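Local coordinates for GNAT family acetyltransferase (Mycobacterium smegmatis, PDB 6C30), which probably transfers an acetyl group from acetyl-coenzyme A to an amino group of a protein substrate, acting as a GNAT-family N-acetyltransferase, at residues V32-A37 and W71-S76; G85-F90 and L102-V107. One frame throughout, in Å; residues are numbered along the deposited sequence. Where two conformers were deposited one is given.

How the interactions relate
Following the chain from the N terminus, strand 25-31 runs into the loop 32-37, which leads to helix 37-46. Interaction 1 closes the first long loop here, 33 intervening residues with helices but no strand, by setting 32-37 against the start of helix 71-83. That helix ends just before Gly85, where interaction 2 begins: 85-90 pairs with 102-107 across the beta hairpin of strands 88-94 and 97-105. The two loops follow in series, neither nesting nor crossing. They meet where Val32 lies beside Pro89 and Phe90, so the helical region after strand 25-31 is joined to the central sheet of the GNAT domain.

Interaction 1: V32-A37 and W71-S76; sequences VRMRDA and WPSICS
With its first torsion fully extended (chi1 180°), Trp71 swings its indole off the first turn of helix 71-83 toward the loop 32-37. Met34 bends at chi2 (-65°), and its thioether turns back over the same helix. This is a loop-to-helix packing in the GNAT fold, between the turn that follows strand 25-31 and the N-terminal part of helix 71-83.

Its polar centre is the bond from Trp71 NE1 to Arg33 O, 2.9 Å and nearly straight at 167°. The acceptor lies close to the indole plane, while the donor stands above the carbonyl plane. Asp36 N reaches Arg33 O from the opposite face, so two donors grip one oxygen. Tryptophan suits this place because it joins a broad apolar surface to one N-H. Asp36 suits the turn: its OD2 accepts from Arg33 N at 3.0 Å and also forms a salt bridge with Arg30, which ties the turn back to strand 25-31.

Around the indole, Val32 CB comes to the edge at CZ2, 4.0 Å away, and the small Ala37 brings CB within 3.6 Å of CD1. Cys75, one turn along the helix, fits its slim thiol against the Arg33 backbone, with SG 3.6 Å from Arg33 C. Met34, flexible and at the exposed margin, lays its sulfur against Pro72 and Cys75, in a Met-aromatic contact oblique to the indole. Its SD rests 3.7 Å from Pro72 CA and 3.9 Å from Cys75 CB.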
# COMPACT_ATOMS: atom_id res chain seq x y z
N VAL A 32 -2.77 3.57 -10.64
CA VAL A 32 -3.11 5.00 -10.61
C VAL A 32 -4.56 5.18 -10.15
O VAL A 32 -5.43 4.34 -10.43
CB VAL A 32 -2.95 5.69 -11.99
CG1 VAL A 32 -1.48 5.77 -12.41
CG2 VAL A 32 -3.78 4.99 -13.06
N ARG A 33 -4.82 6.28 -9.46
CA ARG A 33 -6.18 6.57 -9.04
C ARG A 33 -6.40 8.08 -9.00
O ARG A 33 -5.43 8.87 -8.99
CB ARG A 33 -6.49 5.93 -7.69
CG ARG A 33 -5.65 6.45 -6.55
CD ARG A 33 -5.88 5.62 -5.28
NE ARG A 33 -4.88 5.98 -4.29
CZ ARG A 33 -4.14 5.11 -3.59
NH1 ARG A 33 -4.27 3.80 -3.74
NH2 ARG A 33 -3.26 5.59 -2.74
N MET A 34 -7.67 8.49 -8.97
CA MET A 34 -7.99 9.91 -9.04
C MET A 34 -7.38 10.74 -7.91
O MET A 34 -6.98 11.88 -8.12
CB MET A 34 -9.52 10.12 -9.07
CG MET A 34 -10.18 9.54 -10.30
SD MET A 34 -9.63 10.39 -11.79
CE MET A 34 -10.33 9.36 -13.05
N ARG A 35 -7.28 10.16 -6.71
CA ARG A 35 -6.74 10.90 -5.58
C ARG A 35 -5.24 11.19 -5.71
O ARG A 35 -4.69 11.93 -4.89
CB ARG A 35 -7.00 10.13 -4.28
CG ARG A 35 -8.46 10.15 -3.83
CD ARG A 35 -8.58 10.93 -2.53
NE ARG A 35 -9.97 11.24 -2.17
CZ ARG A 35 -10.73 10.46 -1.42
NH1 ARG A 35 -10.27 9.30 -0.95
NH2 ARG A 35 -11.97 10.84 -1.13
N ASP A 36 -4.60 10.67 -6.75
CA ASP A 36 -3.20 10.99 -6.98
C ASP A 36 -2.98 12.38 -7.56
O ASP A 36 -1.83 12.79 -7.72
CB ASP A 36 -2.57 9.97 -7.92
CG ASP A 36 -2.41 8.60 -7.29
OD1 ASP A 36 -2.13 8.55 -6.06
OD2 ASP A 36 -2.54 7.60 -8.02
N ALA A 37 -4.05 13.11 -7.89
CA ALA A 37 -3.90 14.38 -8.60
C ALA A 37 -2.95 15.33 -7.89
O ALA A 37 -2.07 15.92 -8.52
CB ALA A 37 -5.25 15.06 -8.79
N TRP A 71 -5.40 15.98 -14.11
CA TRP A 71 -5.22 14.57 -13.81
C TRP A 71 -6.44 13.69 -14.11
O TRP A 71 -6.27 12.60 -14.64
CB TRP A 71 -4.77 14.40 -12.34
CG TRP A 71 -4.56 12.96 -11.94
CD1 TRP A 71 -5.29 12.26 -11.01
CD2 TRP A 71 -3.57 12.05 -12.45
NE1 TRP A 71 -4.80 10.99 -10.89
CE2 TRP A 71 -3.76 10.82 -11.77
CE3 TRP A 71 -2.56 12.14 -13.42
CZ2 TRP A 71 -2.96 9.70 -12.01
CZ3 TRP A 71 -1.78 11.03 -13.66
CH2 TRP A 71 -1.97 9.83 -12.96
N PRO A 72 -7.68 14.14 -13.78
CA PRO A 72 -8.79 13.20 -13.99
C PRO A 72 -8.88 12.65 -15.43
O PRO A 72 -9.03 11.44 -15.58
CB PRO A 72 -10.02 14.04 -13.62
CG PRO A 72 -9.50 14.91 -12.50
CD PRO A 72 -8.12 15.33 -13.02
N SER A 73 -8.75 13.49 -16.45
CA SER A 73 -8.81 12.95 -17.81
C SER A 73 -7.62 12.04 -18.14
O SER A 73 -7.78 11.05 -18.85
CB SER A 73 -8.92 14.08 -18.83
OG SER A 73 -10.21 14.68 -18.76
N ILE A 74 -6.45 12.37 -17.62
CA ILE A 74 -5.28 11.53 -17.86
C ILE A 74 -5.45 10.18 -17.18
O ILE A 74 -5.26 9.11 -17.79
CB ILE A 74 -4.00 12.25 -17.37
CG1 ILE A 74 -3.72 13.47 -18.26
CG2 ILE A 74 -2.81 11.29 -17.36
CD1 ILE A 74 -2.64 14.39 -17.73
N CYS A 75 -5.84 10.21 -15.91
CA CYS A 75 -6.05 9.00 -15.15
C CYS A 75 -7.16 8.15 -15.78
O CYS A 75 -7.02 6.93 -15.91
CB CYS A 75 -6.39 9.36 -13.70
SG CYS A 75 -6.51 7.96 -12.60
N SER A 76 -8.26 8.78 -16.17
CA SER A 76 -9.35 8.05 -16.81
C SER A 76 -8.88 7.37 -18.10
O SER A 76 -9.23 6.22 -18.37
CB SER A 76 -10.54 8.97 -17.10
OG SER A 76 -11.29 9.22 -15.92

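Interaction 2: G85-F90 and L102-V107; sequences GRMLPF and LTIGNV
Leu88 and Ile104 stand side by side on one face of the sheet, as an antiparallel hydrogen-bonded pair of a beta hairpin, their side chains crossing obliquely with CB to CB at 4.0 Å. Branched aliphatic residues suit this buried face. Leu88 CD1 also reaches Val107 CG2, 4.0 Å away, the two side chains meeting at about a right angle. Phe90 and Leu102 continue the same face as the next hydrogen-bonded pair. Leu102 O sits at the edge of the Phe90 ring, in its plane.

Pro89 and Thr103 project from the other face as a non-hydrogen-bonded pair, where the proline's missing N-H costs no bond between these strands. Met87, bent at its last torsion, brings CE to 3.6 Å from Thr103 CG2. A water joins Thr103 OG1 to Phe90 O. Beyond the paired strands, Val107 N donates to Arg86 O at 3.0 Å, nearly straight at 173°. Gly85, with positive phi, closes helix 71-83 in a Schellman motif.

That helix covers Pro89 and Met87 through Leu78, whereas helix 130-143 packs on Leu88, Leu102 and Ile104; strand 114-121 pairs antiparallel with 97-105 along its other edge.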
# COMPACT_ATOMS: atom_id res chain seq x y z
N GLY A 85 -6.91 -3.93 -21.71
CA GLY A 85 -5.75 -4.80 -21.68
C GLY A 85 -4.55 -4.30 -22.46
O GLY A 85 -3.64 -5.08 -22.76
N ARG A 86 -4.52 -3.00 -22.77
CA ARG A 86 -3.44 -2.43 -23.55
C ARG A 86 -2.36 -1.74 -22.73
O ARG A 86 -1.27 -1.49 -23.24
CB ARG A 86 -4.01 -1.44 -24.57
CG ARG A 86 -4.88 -2.13 -25.60
CD ARG A 86 -5.18 -1.22 -26.79
NE ARG A 86 -6.14 -0.17 -26.47
CZ ARG A 86 -7.43 -0.22 -26.76
NH1 ARG A 86 -7.93 -1.28 -27.39
NH2 ARG A 86 -8.23 0.79 -26.43
N MET A 87 -2.67 -1.43 -21.47
CA MET A 87 -1.73 -0.77 -20.57
C MET A 87 -1.91 -1.29 -19.16
O MET A 87 -2.97 -1.80 -18.81
CB MET A 87 -1.93 0.74 -20.57
CG MET A 87 -1.72 1.43 -21.91
SD MET A 87 -1.83 3.24 -21.82
CE MET A 87 -0.23 3.63 -21.15
N LEU A 88 -0.85 -1.15 -18.35
CA LEU A 88 -0.96 -1.32 -16.90
C LEU A 88 -0.28 -0.11 -16.26
O LEU A 88 0.95 -0.05 -16.16
CB LEU A 88 -0.33 -2.62 -16.39
CG LEU A 88 -1.01 -3.94 -16.80
CD1 LEU A 88 -0.58 -4.42 -18.19
CD2 LEU A 88 -0.72 -5.02 -15.76
N PRO A 89 -1.09 0.87 -15.85
CA PRO A 89 -0.55 2.12 -15.31
C PRO A 89 -0.41 2.09 -13.78
O PRO A 89 -1.40 2.25 -13.06
CB PRO A 89 -1.57 3.16 -15.76
CG PRO A 89 -2.88 2.39 -15.79
CD PRO A 89 -2.51 0.98 -16.22
N PHE A 90 0.81 1.88 -13.30
CA PHE A 90 1.07 1.85 -11.87
C PHE A 90 1.69 3.13 -11.34
O PHE A 90 2.35 3.90 -12.06
CB PHE A 90 2.02 0.71 -11.50
CG PHE A 90 1.49 -0.67 -11.78
CD1 PHE A 90 0.62 -1.28 -10.88
CD2 PHE A 90 1.91 -1.39 -12.90
CE1 PHE A 90 0.16 -2.57 -11.11
CE2 PHE A 90 1.44 -2.68 -13.14
CZ PHE A 90 0.56 -3.26 -12.25
N LEU A 102 5.19 3.78 -12.92
CA LEU A 102 5.72 2.64 -13.65
C LEU A 102 4.59 2.22 -14.59
O LEU A 102 3.55 1.75 -14.14
CB LEU A 102 6.12 1.51 -12.69
CG LEU A 102 6.86 0.26 -13.18
CD1 LEU A 102 5.97 -0.63 -14.06
CD2 LEU A 102 8.16 0.63 -13.88
N THR A 103 4.79 2.41 -15.89
CA THR A 103 3.73 2.18 -16.86
C THR A 103 4.12 1.09 -17.85
O THR A 103 5.19 1.16 -18.47
CB THR A 103 3.40 3.47 -17.62
OG1 THR A 103 3.11 4.51 -16.69
CG2 THR A 103 2.19 3.27 -18.54
N ILE A 104 3.25 0.09 -17.99
CA ILE A 104 3.37 -0.90 -19.06
C ILE A 104 2.43 -0.50 -20.19
O ILE A 104 1.26 -0.22 -19.93
CB ILE A 104 3.00 -2.31 -18.58
CG1 ILE A 104 3.64 -2.64 -17.23
CG2 ILE A 104 3.35 -3.35 -19.62
CD1 ILE A 104 5.11 -2.62 -17.27
N GLY A 105 2.92 -0.45 -21.42
CA GLY A 105 2.08 -0.03 -22.53
C GLY A 105 2.25 -0.84 -23.80
O GLY A 105 3.16 -1.68 -23.91
N ASN A 106 1.36 -0.59 -24.76
CA ASN A 106 1.36 -1.31 -26.04
C ASN A 106 1.37 -2.82 -25.81
O ASN A 106 2.09 -3.57 -26.49
CB ASN A 106 2.56 -0.87 -26.90
CG ASN A 106 2.49 -1.42 -28.32
OD1 ASN A 106 1.41 -1.54 -28.89
ND2 ASN A 106 3.65 -1.77 -28.87
N VAL A 107 0.56 -3.27 -24.86
CA VAL A 107 0.51 -4.68 -24.51
C VAL A 107 -0.14 -5.49 -25.62
O VAL A 107 -1.22 -5.16 -26.10
CB VAL A 107 -0.27 -4.91 -23.19
CG1 VAL A 107 -0.37 -6.39 -22.87
CG2 VAL A 107 0.41 -4.17 -22.04
O HOH W 1 -3.76 -6.60 -25.54
O HOH W 2 1.31 4.90 -14.54